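Local coordinates for protein GTP cyclohydrolase 1 type 2 homolog (Staphylococcus aureus subsp. aureus, PDB 3LNL) that is of unknown function but belongs to the NIF3 family, binds zinc at a dinuclear centre and forms a toroid-shaped homohexamer, at residues B[256-261]-B[268-273]; B[252-257]-B[322-327]; B[8-13]-B[38-43]; B[77-82]-B[86-91]; B[120-125]-B[281-286]. The protein carries 2 engineered substitutions. One frame throughout, in Å; residues are numbered along the deposited sequence. Where two conformers were deposited one is given.

Contact 1: residues B[256-261]-B[268-273]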
# COMPACT_ATOMS: atom_id res chain seq x y z
N ASP B 256 -32.81 8.45 -31.17
CA ASP B 256 -33.31 7.42 -32.07
C ASP B 256 -32.53 6.13 -31.91
O ASP B 256 -33.11 5.05 -31.95
CB ASP B 256 -33.27 7.90 -33.53
CG ASP B 256 -34.36 8.93 -33.84
OD1 ASP B 256 -35.22 9.23 -32.98
OD2 ASP B 256 -34.35 9.42 -34.95
N PHE B 257 -31.21 6.25 -31.75
CA PHE B 257 -30.36 5.10 -31.48
C PHE B 257 -30.74 4.44 -30.16
O PHE B 257 -30.92 3.22 -30.11
CB PHE B 257 -28.88 5.46 -31.50
CG PHE B 257 -27.99 4.28 -31.32
CD1 PHE B 257 -28.10 3.18 -32.17
CD2 PHE B 257 -27.06 4.24 -30.29
CE1 PHE B 257 -27.32 2.06 -31.98
CE2 PHE B 257 -26.25 3.14 -30.14
CZ PHE B 257 -26.38 2.05 -31.00
N ALA B 258 -30.88 5.24 -29.11
CA ALA B 258 -31.35 4.72 -27.83
C ALA B 258 -32.68 3.94 -27.94
O ALA B 258 -32.80 2.83 -27.39
CB ALA B 258 -31.46 5.84 -26.76
N ALA B 259 -33.63 4.49 -28.68
CA ALA B 259 -34.95 3.82 -28.85
C ALA B 259 -34.83 2.55 -29.61
O ALA B 259 -35.51 1.54 -29.31
CB ALA B 259 -35.93 4.75 -29.56
N ASP B 260 -34.01 2.58 -30.65
CA ASP B 260 -33.80 1.39 -31.48
C ASP B 260 -33.22 0.22 -30.69
O ASP B 260 -33.66 -0.92 -30.82
CB ASP B 260 -32.86 1.73 -32.64
CG ASP B 260 -32.83 0.68 -33.66
OD1 ASP B 260 -33.88 0.45 -34.29
OD2 ASP B 260 -31.78 0.07 -33.85
N ILE B 261 -32.22 0.49 -29.86
CA ILE B 261 -31.57 -0.59 -29.16
C ILE B 261 -32.44 -1.06 -27.95
O ILE B 261 -32.41 -2.22 -27.60
CB ILE B 261 -30.04 -0.31 -28.83
CG1 ILE B 261 -29.83 0.73 -27.74
CG2 ILE B 261 -29.23 0.00 -30.16
CD1 ILE B 261 -28.36 1.03 -27.48
N PRO B 268 -36.85 -2.76 -20.71
CA PRO B 268 -38.03 -2.03 -20.21
C PRO B 268 -37.85 -0.53 -20.13
O PRO B 268 -38.79 0.22 -20.34
CB PRO B 268 -38.24 -2.63 -18.79
CG PRO B 268 -37.65 -4.00 -18.87
CD PRO B 268 -36.43 -3.82 -19.77
N SER B 269 -36.62 -0.09 -19.89
CA SER B 269 -36.33 1.33 -19.75
C SER B 269 -34.88 1.53 -20.16
O SER B 269 -34.03 0.76 -19.79
CB SER B 269 -36.50 1.76 -18.29
OG SER B 269 -36.04 3.08 -18.07
N VAL B 270 -34.62 2.59 -20.94
CA VAL B 270 -33.28 3.02 -21.28
C VAL B 270 -33.14 4.50 -20.92
O VAL B 270 -34.14 5.23 -20.92
CB VAL B 270 -33.04 2.74 -22.79
CG1 VAL B 270 -31.88 3.51 -23.34
CG2 VAL B 270 -32.86 1.18 -22.98
N ARG B 271 -31.93 4.92 -20.56
CA ARG B 271 -31.63 6.33 -20.35
C ARG B 271 -30.32 6.72 -21.04
O ARG B 271 -29.37 5.90 -21.17
CB ARG B 271 -31.58 6.66 -18.84
CG ARG B 271 -30.63 5.84 -18.04
CD ARG B 271 -30.90 5.91 -16.53
NE ARG B 271 -30.00 5.01 -15.79
CZ ARG B 271 -30.05 4.81 -14.48
NH1 ARG B 271 -30.97 5.42 -13.73
NH2 ARG B 271 -29.16 4.02 -13.88
N PHE B 272 -30.28 7.96 -21.51
CA PHE B 272 -29.14 8.42 -22.22
C PHE B 272 -28.70 9.76 -21.71
O PHE B 272 -29.43 10.45 -21.02
CB PHE B 272 -29.36 8.40 -23.73
CG PHE B 272 -30.39 9.37 -24.23
CD1 PHE B 272 -30.05 10.66 -24.57
CD2 PHE B 272 -31.69 8.95 -24.46
CE1 PHE B 272 -31.02 11.53 -25.06
CE2 PHE B 272 -32.63 9.80 -24.98
CZ PHE B 272 -32.30 11.09 -25.26
N VAL B 273 -27.45 10.06 -21.99
CA VAL B 273 -26.84 11.31 -21.60
C VAL B 273 -26.29 11.95 -22.84
O VAL B 273 -25.47 11.34 -23.54
CB VAL B 273 -25.68 11.09 -20.57
CG1 VAL B 273 -25.02 12.44 -20.16
CG2 VAL B 273 -26.19 10.34 -19.34
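F272 holds its ring between its own backbone N and carbonyl carbon (chi1 66°), while V270 sets CG1 anti to its backbone N (chi1 162°). These two torsions bring a ring carbon and a methyl to the same small group, the CB of A258. The F272 ring offers CD2 at 3.9 Å from A258 CB. The V270 branch that reaches it is CG1, at 4.2 Å from A258 CB.

All three residues are buried, and all three CB atoms point across the gap. The methyl of A258 is short, and the backbones come correspondingly close: A258 CA lies 7.0 Å from V270 CA. No hydrogen bond crosses between the segments. What joins them is apolar packing of modest extent, 137 Å² in all. The helical segment keeps its own bonding, as in D260 N to D256 O at 2.9 Å.

The arrangement is a helix laid against the strand that follows it in the chain. Helix 254-264 covers one side of strand 271-273, which pairs antiparallel with strand 325-327. R271 points away from the helix and makes a salt bridge to D327. Beyond this chain, R271 and F272 pair antiparallel with a strand of the second subunit, so the sheet continues across the interface.

Contact 2: residues B[252-257]-B[322-327]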
# COMPACT_ATOMS: atom_id res chain seq x y z
N MET B 252 -27.57 8.36 -37.22
CA MET B 252 -28.86 8.66 -36.65
C MET B 252 -28.72 9.50 -35.38
O MET B 252 -27.62 9.77 -34.93
CB MET B 252 -29.61 7.38 -36.36
CG MET B 252 -28.97 6.50 -35.36
SD MET B 252 -29.60 4.78 -35.52
CE MET B 252 -31.22 4.98 -34.90
N THR B 253 -29.83 9.94 -34.82
CA THR B 253 -29.75 10.79 -33.62
C THR B 253 -29.56 9.89 -32.40
O THR B 253 -29.98 8.73 -32.39
CB THR B 253 -31.00 11.69 -33.44
OG1 THR B 253 -32.14 10.88 -33.13
CG2 THR B 253 -31.31 12.59 -34.71
N LEU B 254 -28.91 10.43 -31.37
CA LEU B 254 -28.76 9.75 -30.12
C LEU B 254 -30.09 9.16 -29.57
O LEU B 254 -30.12 8.00 -29.11
CB LEU B 254 -28.15 10.70 -29.08
CG LEU B 254 -27.85 10.17 -27.69
CD1 LEU B 254 -27.00 8.86 -27.73
CD2 LEU B 254 -27.11 11.28 -26.86
N GLU B 255 -31.15 9.96 -29.54
CA GLU B 255 -32.40 9.46 -29.01
C GLU B 255 -32.99 8.36 -29.87
O GLU B 255 -33.52 7.39 -29.34
CB GLU B 255 -33.42 10.57 -28.81
CG GLU B 255 -34.01 11.08 -30.04
CD GLU B 255 -35.00 12.22 -29.76
OE1 GLU B 255 -35.32 12.94 -30.74
OE2 GLU B 255 -35.41 12.38 -28.57
N ASP B 256 -32.81 8.45 -31.17
CA ASP B 256 -33.31 7.42 -32.07
C ASP B 256 -32.53 6.13 -31.91
O ASP B 256 -33.11 5.05 -31.95
CB ASP B 256 -33.27 7.90 -33.53
CG ASP B 256 -34.36 8.93 -33.84
OD1 ASP B 256 -35.22 9.23 -32.98
OD2 ASP B 256 -34.35 9.42 -34.95
N PHE B 257 -31.21 6.25 -31.75
CA PHE B 257 -30.36 5.10 -31.48
C PHE B 257 -30.74 4.44 -30.16
O PHE B 257 -30.92 3.22 -30.11
CB PHE B 257 -28.88 5.46 -31.50
CG PHE B 257 -27.99 4.28 -31.32
CD1 PHE B 257 -28.10 3.18 -32.17
CD2 PHE B 257 -27.06 4.24 -30.29
CE1 PHE B 257 -27.32 2.06 -31.98
CE2 PHE B 257 -26.25 3.14 -30.14
CZ PHE B 257 -26.38 2.05 -31.00
N GLY B 322 -19.37 16.60 -22.58
CA GLY B 322 -19.84 16.26 -23.90
C GLY B 322 -19.67 14.80 -24.26
O GLY B 322 -19.70 14.45 -25.44
N VAL B 323 -19.47 13.92 -23.29
CA VAL B 323 -19.34 12.50 -23.58
C VAL B 323 -20.76 11.90 -23.60
O VAL B 323 -21.51 11.98 -22.60
CB VAL B 323 -18.40 11.78 -22.58
CG1 VAL B 323 -18.44 10.21 -22.82
CG2 VAL B 323 -16.97 12.30 -22.72
N ASN B 324 -21.17 11.34 -24.73
CA ASN B 324 -22.49 10.81 -24.81
C ASN B 324 -22.59 9.36 -24.29
O ASN B 324 -21.74 8.54 -24.59
CB ASN B 324 -23.01 10.89 -26.24
CG ASN B 324 -22.99 12.27 -26.78
OD1 ASN B 324 -23.46 13.20 -26.11
ND2 ASN B 324 -22.46 12.44 -27.97
N LEU B 325 -23.61 9.08 -23.49
CA LEU B 325 -23.76 7.75 -22.89
C LEU B 325 -25.15 7.21 -23.14
O LEU B 325 -26.09 7.98 -23.29
CB LEU B 325 -23.57 7.80 -21.38
CG LEU B 325 -22.28 8.37 -20.83
CD1 LEU B 325 -22.44 8.50 -19.27
CD2 LEU B 325 -21.06 7.57 -21.21
N ILE B 326 -25.24 5.88 -23.23
CA ILE B 326 -26.49 5.15 -23.10
C ILE B 326 -26.32 4.04 -22.06
O ILE B 326 -25.42 3.20 -22.15
CB ILE B 326 -27.04 4.54 -24.44
CG1 ILE B 326 -27.18 5.60 -25.53
CG2 ILE B 326 -28.40 3.87 -24.18
CD1 ILE B 326 -27.40 5.10 -26.92
N ASP B 327 -27.21 4.05 -21.08
CA ASP B 327 -27.38 2.96 -20.13
C ASP B 327 -28.41 1.99 -20.66
O ASP B 327 -29.61 2.25 -20.60
CB ASP B 327 -27.80 3.52 -18.78
CG ASP B 327 -27.69 2.52 -17.63
OD1 ASP B 327 -27.57 1.30 -17.88
OD2 ASP B 327 -27.72 2.99 -16.46
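I326 sets its terminal methyl against both L254 and F257, two side chains one helical turn apart. Against L254 it lies alongside: the two chains slide past each other in opposite directions. Here L254 CD1 is 3.9 Å from I326 CD1 and equally close to I326 CG1. Against F257 the same methyl comes in at a slant, 3.5 Å from ring atom CD2 of F257.

L254 and F257 both carry CG anti to the backbone N (chi1 -178° and -176°), which sends both side chains off the start of helix 254-264 toward strand 325-327. The other branch of L254 serves N324. L254 CD2 touches N324 CB at 4.2 Å, and the amide oxygen is about as near. The amide nitrogen bonds the backbone oxygen of D303.

At the helix start T253 is the N-cap. Its OG1 accepts from D256 N at 3.2 Å, a bond within the same segment.

F272 also touches L254 and I326, so the helix meets a sheet face shared by both strands. The contact therefore rests on burial of methyls and an aromatic ring, with no polar bond across it.

Contact 3: residues B[8-13]-B[38-43]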
# COMPACT_ATOMS: atom_id res chain seq x y z
N ALA B 8 -13.98 -32.33 -17.77
CA ALA B 8 -12.60 -32.02 -18.15
C ALA B 8 -12.47 -31.76 -19.68
O ALA B 8 -11.82 -30.81 -20.09
CB ALA B 8 -11.64 -33.15 -17.70
N ASP B 9 -13.14 -32.59 -20.49
CA ASP B 9 -13.16 -32.42 -21.96
C ASP B 9 -13.87 -31.11 -22.33
O ASP B 9 -13.40 -30.36 -23.19
CB ASP B 9 -13.86 -33.59 -22.67
CG ASP B 9 -13.26 -34.92 -22.31
OD1 ASP B 9 -12.12 -35.12 -22.72
OD2 ASP B 9 -13.93 -35.76 -21.63
N LEU B 10 -14.99 -30.83 -21.67
CA LEU B 10 -15.68 -29.59 -21.98
C LEU B 10 -14.79 -28.38 -21.64
O LEU B 10 -14.73 -27.40 -22.40
CB LEU B 10 -16.99 -29.50 -21.22
CG LEU B 10 -17.83 -28.21 -21.40
CD1 LEU B 10 -18.21 -27.96 -22.90
CD2 LEU B 10 -19.13 -28.21 -20.50
N MET B 11 -14.13 -28.42 -20.49
CA MET B 11 -13.25 -27.32 -20.09
C MET B 11 -12.16 -27.05 -21.12
O MET B 11 -11.84 -25.87 -21.43
CB MET B 11 -12.63 -27.60 -18.73
CG MET B 11 -13.67 -27.46 -17.59
SD MET B 11 -14.27 -25.77 -17.41
CE MET B 11 -12.82 -24.84 -17.13
N THR B 12 -11.55 -28.11 -21.64
CA THR B 12 -10.52 -27.97 -22.69
C THR B 12 -11.09 -27.28 -23.93
O THR B 12 -10.46 -26.42 -24.52
CB THR B 12 -9.93 -29.35 -23.07
OG1 THR B 12 -9.40 -29.98 -21.90
CG2 THR B 12 -8.84 -29.19 -24.11
N LEU B 13 -12.30 -27.66 -24.33
CA LEU B 13 -12.92 -27.05 -25.50
C LEU B 13 -13.23 -25.59 -25.26
O LEU B 13 -12.91 -24.74 -26.08
CB LEU B 13 -14.18 -27.83 -25.87
CG LEU B 13 -14.95 -27.40 -27.13
CD1 LEU B 13 -14.00 -27.41 -28.34
CD2 LEU B 13 -16.12 -28.37 -27.36
N VAL B 38 -16.85 -36.10 -14.20
CA VAL B 38 -18.24 -36.43 -14.43
C VAL B 38 -18.64 -36.25 -15.89
O VAL B 38 -18.24 -35.32 -16.53
CB VAL B 38 -19.20 -35.61 -13.46
CG1 VAL B 38 -20.60 -35.57 -13.98
CG2 VAL B 38 -19.17 -36.33 -12.07
N GLU B 39 -19.46 -37.17 -16.39
CA GLU B 39 -19.95 -37.12 -17.78
C GLU B 39 -21.03 -36.02 -17.94
O GLU B 39 -21.91 -35.92 -17.11
CB GLU B 39 -20.44 -38.55 -18.17
CG GLU B 39 -21.09 -38.61 -19.49
CD GLU B 39 -21.44 -40.02 -19.97
OE1 GLU B 39 -20.93 -41.05 -19.44
OE2 GLU B 39 -22.23 -40.01 -20.94
N VAL B 40 -20.91 -35.18 -18.97
CA VAL B 40 -21.85 -34.08 -19.23
C VAL B 40 -23.13 -34.61 -19.86
O VAL B 40 -23.07 -35.29 -20.88
CB VAL B 40 -21.25 -33.03 -20.17
CG1 VAL B 40 -22.27 -31.91 -20.51
CG2 VAL B 40 -19.97 -32.42 -19.55
N THR B 41 -24.27 -34.34 -19.25
CA THR B 41 -25.54 -34.85 -19.77
C THR B 41 -26.27 -33.81 -20.60
O THR B 41 -27.15 -34.15 -21.39
CB THR B 41 -26.51 -35.29 -18.63
OG1 THR B 41 -26.78 -34.17 -17.78
CG2 THR B 41 -25.95 -36.50 -17.84
N GLY B 42 -25.90 -32.54 -20.44
CA GLY B 42 -26.53 -31.47 -21.16
C GLY B 42 -25.99 -30.18 -20.60
O GLY B 42 -25.54 -30.16 -19.45
N VAL B 43 -26.07 -29.10 -21.40
CA VAL B 43 -25.56 -27.79 -21.01
C VAL B 43 -26.64 -26.67 -21.10
O VAL B 43 -27.27 -26.48 -22.14
CB VAL B 43 -24.29 -27.38 -21.86
CG1 VAL B 43 -23.73 -25.94 -21.47
CG2 VAL B 43 -23.17 -28.49 -21.77
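L10 meets V40 and V43 where helix 7-17 packs on the mixed sheet of the N-terminal NIF3 domain, here at the entry to strand 43-46. The three residues are buried, and no other subunit touches the two segments.

The apolar contact is carried by one methyl. L10 has CG anti to its backbone N (chi1 178°), which takes the leucine fork off the helix and toward 38-43. Its CD2 branch meets CG2 of V40 at 4.4 Å. V40 comes from the loop before the strand, V43 from the strand itself. The packing is loose and small, 104 Å² in all. L10 CA and V40 CA, the nearest pair of CA atoms, stay 8.1 Å apart.

Helix and loop share no hydrogen bond within these two ranges. Polar bonding runs within the helix, where T12 N bonds A8 O at 3.1 Å. Just outside the two segments it is the backbone that ties them: V38 bonds with I7, V40 with M5, and A8 with E36. The loop also has polar support from N63, which bonds to E39 and T41.

L10 touches T64 and I99 of neighbouring strands as well, and L344 and F348 of helix 336-350. V43 also touches L344. A leucine of the first helix thus sits where the sheet and helix 336-350 meet.

The methyl of the other valine, V43 CG2, lies 4.2 Å from L10 CD2. It approaches that carbon at about 80° to the line from V40 CG2.

Contact 4: residues B[77-82]-B[86-91]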
# COMPACT_ATOMS: atom_id res chain seq x y z
N THR B 77 -17.45 -17.88 2.84
CA THR B 77 -17.04 -18.29 4.17
C THR B 77 -18.05 -19.24 4.88
O THR B 77 -17.75 -19.76 5.93
CB THR B 77 -16.83 -17.08 5.05
OG1 THR B 77 -18.03 -16.31 5.06
CG2 THR B 77 -15.61 -16.23 4.52
N SER B 78 -19.22 -19.42 4.29
CA SER B 78 -20.12 -20.49 4.74
C SER B 78 -21.01 -21.05 3.64
O SER B 78 -21.20 -20.43 2.62
CB SER B 78 -20.99 -20.00 5.88
OG SER B 78 -21.96 -19.12 5.40
N LEU B 79 -21.56 -22.24 3.87
CA LEU B 79 -22.49 -22.87 2.92
C LEU B 79 -23.70 -23.37 3.71
O LEU B 79 -23.81 -24.54 4.09
CB LEU B 79 -21.77 -24.00 2.19
CG LEU B 79 -20.61 -23.50 1.33
CD1 LEU B 79 -19.66 -24.63 0.91
CD2 LEU B 79 -21.22 -22.77 0.10
N LYS B 80 -24.55 -22.41 4.04
CA LYS B 80 -25.76 -22.66 4.83
C LYS B 80 -26.98 -22.65 3.91
O LYS B 80 -26.88 -22.23 2.74
CB LYS B 80 -25.94 -21.56 5.87
CG LYS B 80 -24.92 -21.61 6.98
CD LYS B 80 -25.13 -20.51 7.98
CE LYS B 80 -24.80 -19.13 7.42
NZ LYS B 80 -24.76 -18.19 8.60
N ALA B 81 -28.12 -23.08 4.44
CA ALA B 81 -29.34 -23.22 3.68
C ALA B 81 -30.04 -21.87 3.53
O ALA B 81 -31.20 -21.72 3.91
CB ALA B 81 -30.28 -24.22 4.36
N ASN B 82 -29.33 -20.89 3.03
CA ASN B 82 -29.91 -19.59 2.76
C ASN B 82 -29.00 -18.81 1.84
O ASN B 82 -27.82 -19.15 1.64
CB ASN B 82 -30.23 -18.82 4.04
CG ASN B 82 -29.04 -18.14 4.70
OD1 ASN B 82 -28.53 -17.10 4.24
ND2 ASN B 82 -28.70 -18.62 5.91
N LEU B 86 -27.81 -21.60 -0.42
CA LEU B 86 -28.88 -22.48 -0.86
C LEU B 86 -28.67 -22.91 -2.31
O LEU B 86 -28.88 -24.06 -2.64
CB LEU B 86 -30.22 -21.75 -0.69
CG LEU B 86 -31.49 -22.58 -0.71
CD1 LEU B 86 -31.56 -23.46 0.53
CD2 LEU B 86 -32.73 -21.65 -0.78
N ILE B 87 -28.17 -22.03 -3.15
CA ILE B 87 -27.96 -22.31 -4.55
C ILE B 87 -26.74 -23.28 -4.70
O ILE B 87 -26.80 -24.30 -5.41
CB ILE B 87 -27.67 -21.02 -5.38
CG1 ILE B 87 -28.86 -20.04 -5.33
CG2 ILE B 87 -27.39 -21.35 -6.82
CD1 ILE B 87 -28.54 -18.69 -5.90
N ILE B 88 -25.67 -22.99 -3.96
CA ILE B 88 -24.45 -23.76 -4.10
C ILE B 88 -24.71 -25.18 -3.60
O ILE B 88 -24.28 -26.18 -4.21
CB ILE B 88 -23.31 -23.08 -3.31
CG1 ILE B 88 -22.92 -21.73 -3.95
CG2 ILE B 88 -22.09 -24.03 -3.19
CD1 ILE B 88 -22.06 -20.81 -2.95
N ARG B 89 -25.38 -25.29 -2.45
CA ARG B 89 -25.77 -26.59 -1.88
C ARG B 89 -26.68 -27.39 -2.83
O ARG B 89 -26.53 -28.59 -2.96
CB ARG B 89 -26.45 -26.44 -0.50
CG ARG B 89 -25.53 -25.83 0.59
CD ARG B 89 -26.28 -25.35 1.81
NE ARG B 89 -27.06 -26.44 2.39
CZ ARG B 89 -26.58 -27.40 3.17
NH1 ARG B 89 -25.30 -27.41 3.63
NH2 ARG B 89 -27.39 -28.34 3.58
N LYS B 90 -27.61 -26.71 -3.49
CA LYS B 90 -28.48 -27.41 -4.40
C LYS B 90 -27.70 -27.98 -5.60
O LYS B 90 -27.97 -29.10 -6.00
CB LYS B 90 -29.66 -26.52 -4.84
CG LYS B 90 -30.74 -27.30 -5.67
CD LYS B 90 -32.15 -26.87 -5.33
CE LYS B 90 -33.23 -27.81 -5.83
NZ LYS B 90 -34.51 -27.03 -5.71
N LEU B 91 -26.73 -27.22 -6.12
CA LEU B 91 -25.86 -27.69 -7.23
C LEU B 91 -25.18 -28.98 -6.80
O LEU B 91 -25.20 -29.99 -7.50
CB LEU B 91 -24.80 -26.62 -7.61
CG LEU B 91 -25.37 -25.40 -8.32
CD1 LEU B 91 -24.44 -24.13 -8.30
CD2 LEU B 91 -25.76 -25.79 -9.77
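R89 reaches back from helix 83-93 to the backbone of 79-81, and L86 closes the first helical turn onto N82. Two hydrogen bonds cross. R89 NH1 donates to L79 O at 3.3 Å, with an N-H...O angle of 144°. It is a long bond, and the oxygen lies out of the guanidinium plane. A bend at chi3 (57°) turns the guanidinium back toward the 79-81 backbone, which it meets obliquely. L86 N donates to N82 O at 3.2 Å. This donor stands 68° out of the carbonyl plane of N82, well off the lone-pair direction. This is the i to i-4 bond of the first helical turn.

Van der Waals contact fills in between. The aliphatic part of R89 lies on the backbone, with R89 CD 3.3 Å from K80 O. A81 is the centre of an inverse gamma turn, which carries the chain round to the helix. L86 lays CD1 against that turn, 3.7 Å from A81 C.

The apolar part is L79 with I88. They cross at about a right angle, and L79 CD2 sits in the fork of I88, 3.6 Å from I88 CG2 and 3.7 Å from I88 CD1.

Other faces of helix 83-93 lie on helix 51-60, where I87 and L91 touch V54. L79 and K80 pair in parallel with a strand of the third subunit. There L79 packs on I88 of that chain, and I88 on its L79.

Contact 5: residues B[120-125]-B[281-286]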
# COMPACT_ATOMS: atom_id res chain seq x y z
N MET B 120 -27.79 -5.35 -31.78
CA MET B 120 -28.11 -3.97 -32.16
C MET B 120 -28.11 -3.68 -33.64
O MET B 120 -28.48 -2.58 -34.03
CB MET B 120 -27.16 -3.02 -31.46
CG MET B 120 -27.30 -3.02 -29.97
SD MET B 120 -26.05 -1.98 -29.25
CE MET B 120 -26.03 -2.52 -27.53
N GLY B 121 -27.71 -4.66 -34.45
CA GLY B 121 -27.69 -4.51 -35.91
C GLY B 121 -26.53 -3.70 -36.44
O GLY B 121 -26.63 -3.16 -37.51
N LEU B 122 -25.44 -3.62 -35.68
CA LEU B 122 -24.32 -2.75 -36.05
C LEU B 122 -23.40 -3.45 -37.02
O LEU B 122 -23.45 -4.68 -37.15
CB LEU B 122 -23.54 -2.30 -34.83
CG LEU B 122 -24.39 -1.67 -33.73
CD1 LEU B 122 -23.54 -1.27 -32.53
CD2 LEU B 122 -25.26 -0.50 -34.26
N LYS B 123 -22.59 -2.64 -37.69
CA LYS B 123 -21.64 -3.08 -38.72
C LYS B 123 -20.23 -2.74 -38.26
O LYS B 123 -20.04 -1.99 -37.29
CB LYS B 123 -21.88 -2.35 -40.04
CG LYS B 123 -23.26 -2.54 -40.67
CD LYS B 123 -23.51 -3.98 -41.09
CE LYS B 123 -24.83 -4.14 -41.80
NZ LYS B 123 -24.95 -5.55 -42.21
N ASN B 124 -19.25 -3.29 -38.99
CA ASN B 124 -17.83 -2.97 -38.84
C ASN B 124 -17.37 -3.09 -37.40
O ASN B 124 -16.78 -2.18 -36.85
CB ASN B 124 -17.54 -1.56 -39.43
CG ASN B 124 -17.78 -1.52 -40.94
OD1 ASN B 124 -17.60 -2.52 -41.63
ND2 ASN B 124 -18.20 -0.37 -41.45
N ILE B 125 -17.71 -4.22 -36.78
CA ILE B 125 -17.52 -4.40 -35.37
C ILE B 125 -16.08 -4.85 -35.11
O ILE B 125 -15.63 -5.83 -35.72
CB ILE B 125 -18.46 -5.48 -34.81
CG1 ILE B 125 -19.93 -5.11 -35.08
CG2 ILE B 125 -18.28 -5.60 -33.27
CD1 ILE B 125 -20.93 -6.26 -34.84
N LYS B 281 -22.67 8.01 -35.18
CA LYS B 281 -22.30 6.99 -36.16
C LYS B 281 -21.51 5.83 -35.56
O LYS B 281 -21.81 4.65 -35.87
CB LYS B 281 -21.48 7.65 -37.26
CG LYS B 281 -20.90 6.67 -38.22
CD LYS B 281 -21.98 6.07 -39.13
CE LYS B 281 -21.35 5.21 -40.17
NZ LYS B 281 -22.43 4.52 -40.86
N ARG B 282 -20.47 6.16 -34.80
CA ARG B 282 -19.62 5.18 -34.18
C ARG B 282 -19.98 4.99 -32.70
O ARG B 282 -20.13 5.94 -31.96
CB ARG B 282 -18.14 5.56 -34.33
CG ARG B 282 -17.77 5.89 -35.75
CD ARG B 282 -16.31 6.29 -35.91
NE ARG B 282 -15.48 5.14 -35.58
CZ ARG B 282 -14.17 5.19 -35.38
NH1 ARG B 282 -13.52 6.36 -35.47
NH2 ARG B 282 -13.51 4.07 -35.11
N ILE B 283 -20.08 3.72 -32.30
CA ILE B 283 -20.60 3.29 -31.04
C ILE B 283 -19.56 2.42 -30.33
O ILE B 283 -19.06 1.47 -30.89
CB ILE B 283 -21.88 2.49 -31.32
CG1 ILE B 283 -22.91 3.44 -32.05
CG2 ILE B 283 -22.51 1.97 -30.01
CD1 ILE B 283 -23.58 2.80 -33.12
N ALA B 284 -19.20 2.76 -29.09
CA ALA B 284 -18.38 1.87 -28.27
C ALA B 284 -19.34 1.17 -27.30
O ALA B 284 -20.22 1.83 -26.73
CB ALA B 284 -17.34 2.68 -27.51
N ILE B 285 -19.12 -0.11 -27.08
CA ILE B 285 -19.99 -0.94 -26.21
C ILE B 285 -19.17 -1.75 -25.23
O ILE B 285 -18.28 -2.49 -25.63
CB ILE B 285 -20.83 -1.93 -27.00
CG1 ILE B 285 -21.75 -1.24 -28.01
CG2 ILE B 285 -21.70 -2.78 -26.05
CD1 ILE B 285 -22.17 -2.18 -29.16
N ILE B 286 -19.44 -1.55 -23.94
CA ILE B 286 -18.95 -2.44 -22.89
C ILE B 286 -20.16 -2.88 -22.06
O ILE B 286 -20.71 -2.15 -21.25
CB ILE B 286 -17.84 -1.86 -22.01
CG1 ILE B 286 -16.63 -1.50 -22.85
CG2 ILE B 286 -17.44 -2.91 -20.91
CD1 ILE B 286 -15.53 -0.82 -22.11
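M120, L122, I283 and I285 all carry their chains anti to the carbonyl carbon, with chi1 between -52° and -65°. From that start M120 runs extended and meets I285 tip to tip, its SD 3.9 Å from I285 CD1. L122 is also extended, and its two methyls divide the work. L122 CD1 reaches I285 CD1 at 3.7 Å, again end on. L122 CD2 turns to I283 CD1 at 3.9 Å, and those two side chains cross at about a right angle. A chi2 of 138°, away from a relaxed rotamer, places I283 CD1 against the L122 methyls. I285 CD1 takes both M120 and L122.

The loop 120-125 joins helix 112-119 to strand 125-142, which leads out to the PII-like domain. At G121 the helix ends in a Schellman motif, with positive phi. Strand 279-285 belongs to a sheet of the NIF3 part, so the contact lays the loop leaving one helix on a strand that comes after the inserted domain.

V248 of strand 240-253 touches L122 and I283 alike. L116 and N113 of helix 112-119 reach I285 too. The side chain of I285 comes to about 8 Å from that of E333, a zinc ligand, and to about 10 Å from a bound zinc ion.

Overall arrangement
From the N terminus, contact 3 closes first, bringing helix 7-17 to the entry of strand 43-46. Contact 4 follows in series as a tight local turn from strand 79-80 into helix 83-93. Their centres lie about 23 Å apart. Contact 5 opens at 120-125 and closes only at 281-286, so its loop takes in the PII-like domain; it ties the loop after helix 112-119 to strand 279-285. Contact 1 nests inside contact 5. Contact 2 starts from the same helix but closes at 322-327, and so crosses contact 5. Together contacts 1 and 2 lay helix 254-264 on strands 271-273 and 325-327. F257 meets L122 and I283, so contacts 1, 2 and 5 touch.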